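Local coordinates for CBS domain-containing predicted protein TM0935 (Thermotoga maritima, PDB 1O50) that is of uncharacterised function but carries a tandem pair of CBS domains, a module that in many relatives binds adenosine-containing ligands, at residues 91-94 with 99-102. Residues are numbered along the deposited sequence; the frame is centred on the assembly and turned at random.
Sequences KRLI and SEIM
In this tandem CBS-domain protein, the short helix 98-101 and the loop that leads into it illustrate how one carboxylate can gather the backbone N-H groups of the loop before its own helix: Glu-100 reaches back to the N-H of Ile-94. The bond from Ile-94 N to Glu-100 OE2 is 3.2 Å long and bent, with an angle of 145° at the hydrogen; the donor meets the syn side of the carboxylate, 27° out of its plane. A weak second bond runs from the same N to Glu-100 OE1, at 3.4 Å, so the N-H is shared unequally between both oxygens, a bifurcated (three-centre) hydrogen bond. The head then takes two further backbone donors, Ala-95 N at OE2 and, weakly, Lys-96 N at OE1, so that three consecutive amides converge on one carboxylate and probably hold it against rotation. Beyond CG the Glu-100 chain is extended, and this carries the head across to the loop. Cutting Glu-100 back to an alanine would remove the carboxylate, and these three amides would probably be left without their common acceptor. Beside the carboxylate, Leu-93 and Ile-101 are buried against helix 65-77, where both touch Val-71; Leu-93 also packs on Trp-152 of the second subunit. With CG1 of Ile-101 set between its backbone N and carbonyl carbon (chi1 63°), it is the CG2 methyl, anti to the carbonyl carbon, that touches Leu-93. The two side chains meet at an oblique angle, methyl to methyl, Leu-93 CD2 lying 3.8 Å from Ile-101 CG2.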
ATOM      1  N   LYS A  91      21.213   3.355  -7.373  1.00 49.03           N
ATOM      2  CA  LYS A  91      22.585   3.559  -6.945  1.00 46.95           C
ATOM      3  C   LYS A  91      22.768   2.887  -5.593  1.00 45.09           C
ATOM      4  O   LYS A  91      21.815   2.486  -4.945  1.00 45.03           O
ATOM      5  CB  LYS A  91      22.910   5.057  -6.867  1.00 46.47           C
ATOM      6  CG  LYS A  91      22.833   5.810  -8.176  1.00 45.79           C
ATOM      7  CD  LYS A  91      23.816   5.281  -9.178  1.00 46.97           C
ATOM      8  CE  LYS A  91      24.440   6.364 -10.078  1.00 47.72           C
ATOM      9  NZ  LYS A  91      25.697   6.980  -9.477  1.00 47.04           N
ATOM     10  N   ARG A  92      24.020   2.785  -5.177  1.00 43.36           N
ATOM     11  CA  ARG A  92      24.397   2.005  -4.022  1.00 42.17           C
ATOM     12  C   ARG A  92      24.110   2.799  -2.754  1.00 41.04           C
ATOM     13  O   ARG A  92      24.420   4.002  -2.680  1.00 41.05           O
ATOM     14  CB  ARG A  92      25.881   1.673  -4.154  1.00 42.27           C
ATOM     15  CG  ARG A  92      26.490   0.964  -2.978  1.00 42.69           C
ATOM     16  CD  ARG A  92      27.972   0.676  -3.161  1.00 40.93           C
ATOM     17  NE  ARG A  92      28.456  -0.047  -1.977  1.00 39.54           N
ATOM     18  CZ  ARG A  92      29.630  -0.649  -1.891  1.00 37.01           C
ATOM     19  NH1 ARG A  92      30.491  -0.613  -2.897  1.00 35.32           N
ATOM     20  NH2 ARG A  92      29.945  -1.274  -0.776  1.00 38.38           N
ATOM     21  N   LEU A  93      23.558   2.128  -1.746  1.00 40.56           N
ATOM     22  CA  LEU A  93      23.381   2.730  -0.443  1.00 39.95           C
ATOM     23  C   LEU A  93      24.730   2.760   0.286  1.00 40.32           C
ATOM     24  O   LEU A  93      25.472   1.782   0.264  1.00 40.22           O
ATOM     25  CB  LEU A  93      22.350   1.961   0.362  1.00 40.62           C
ATOM     26  CG  LEU A  93      20.943   1.941  -0.233  1.00 38.42           C
ATOM     27  CD1 LEU A  93      20.084   1.052   0.623  1.00 38.38           C
ATOM     28  CD2 LEU A  93      20.368   3.353  -0.313  1.00 36.49           C
ATOM     29  N   ILE A  94      25.030   3.899   0.914  1.00 39.18           N
ATOM     30  CA  ILE A  94      26.262   4.093   1.683  1.00 38.57           C
ATOM     31  C   ILE A  94      25.951   4.376   3.180  1.00 38.50           C
ATOM     32  O   ILE A  94      26.292   3.577   4.058  1.00 38.99           O
ATOM     33  CB  ILE A  94      27.095   5.249   1.030  1.00 37.99           C
ATOM     34  CG1 ILE A  94      27.307   4.992  -0.476  1.00 37.97           C
ATOM     35  CG2 ILE A  94      28.425   5.451   1.724  1.00 37.19           C
ATOM     36  CD1 ILE A  94      28.352   3.957  -0.808  1.00 37.30           C
ATOM     37  N   SER A  99      17.798  10.322   3.785  1.00 37.94           N
ATOM     38  CA  SER A  99      18.155  11.279   2.707  1.00 37.67           C
ATOM     39  C   SER A  99      18.658  10.656   1.396  1.00 37.13           C
ATOM     40  O   SER A  99      18.646  11.309   0.336  1.00 37.18           O
ATOM     41  CB  SER A  99      19.139  12.352   3.196  1.00 38.28           C
ATOM     42  OG  SER A  99      20.359  11.790   3.573  1.00 40.22           O
ATOM     43  N   GLU A 100      19.157   9.430   1.472  1.00 38.20           N
ATOM     44  CA  GLU A 100      19.647   8.714   0.297  1.00 38.23           C
ATOM     45  C   GLU A 100      18.530   8.156  -0.549  1.00 38.61           C
ATOM     46  O   GLU A 100      18.729   7.917  -1.765  1.00 40.31           O
ATOM     47  CB  GLU A 100      20.515   7.521   0.726  1.00 38.36           C
ATOM     48  CG  GLU A 100      21.879   7.882   1.262  1.00 39.81           C
ATOM     49  CD  GLU A 100      22.790   6.680   1.546  1.00 41.79           C
ATOM     50  OE1 GLU A 100      22.316   5.589   1.998  1.00 37.85           O
ATOM     51  OE2 GLU A 100      24.018   6.882   1.391  1.00 42.06           O
ATOM     52  N   ILE A 101      17.404   7.841   0.097  1.00 38.91           N
ATOM     53  CA  ILE A 101      16.218   7.306  -0.594  1.00 38.74           C
ATOM     54  C   ILE A 101      14.961   8.213  -0.737  1.00 37.67           C
ATOM     55  O   ILE A 101      14.043   7.828  -1.453  1.00 38.51           O
ATOM     56  CB  ILE A 101      15.816   5.939   0.007  1.00 37.86           C
ATOM     57  CG1 ILE A 101      15.415   6.014   1.461  1.00 38.71           C
ATOM     58  CG2 ILE A 101      16.979   5.002  -0.130  1.00 40.13           C
ATOM     59  CD1 ILE A 101      14.651   4.753   1.946  1.00 37.69           C
ATOM     60  N   MET A 102      14.906   9.375  -0.083  1.00 37.58           N
ATOM     61  CA  MET A 102      13.692  10.185  -0.090  1.00 36.38           C
ATOM     62  C   MET A 102      13.422  10.721  -1.482  1.00 36.67           C
ATOM     63  O   MET A 102      14.340  10.928  -2.238  1.00 35.81           O
ATOM     64  CB  MET A 102      13.773  11.306   0.934  1.00 36.24           C
ATOM     65  CG  MET A 102      14.806  12.370   0.714  1.00 35.52           C
ATOM     66  SD  MET A 102      14.834  13.485   2.123  1.00 35.26           S
ATOM     67  CE  MET A 102      15.590  14.900   1.376  1.00 32.42           C
TER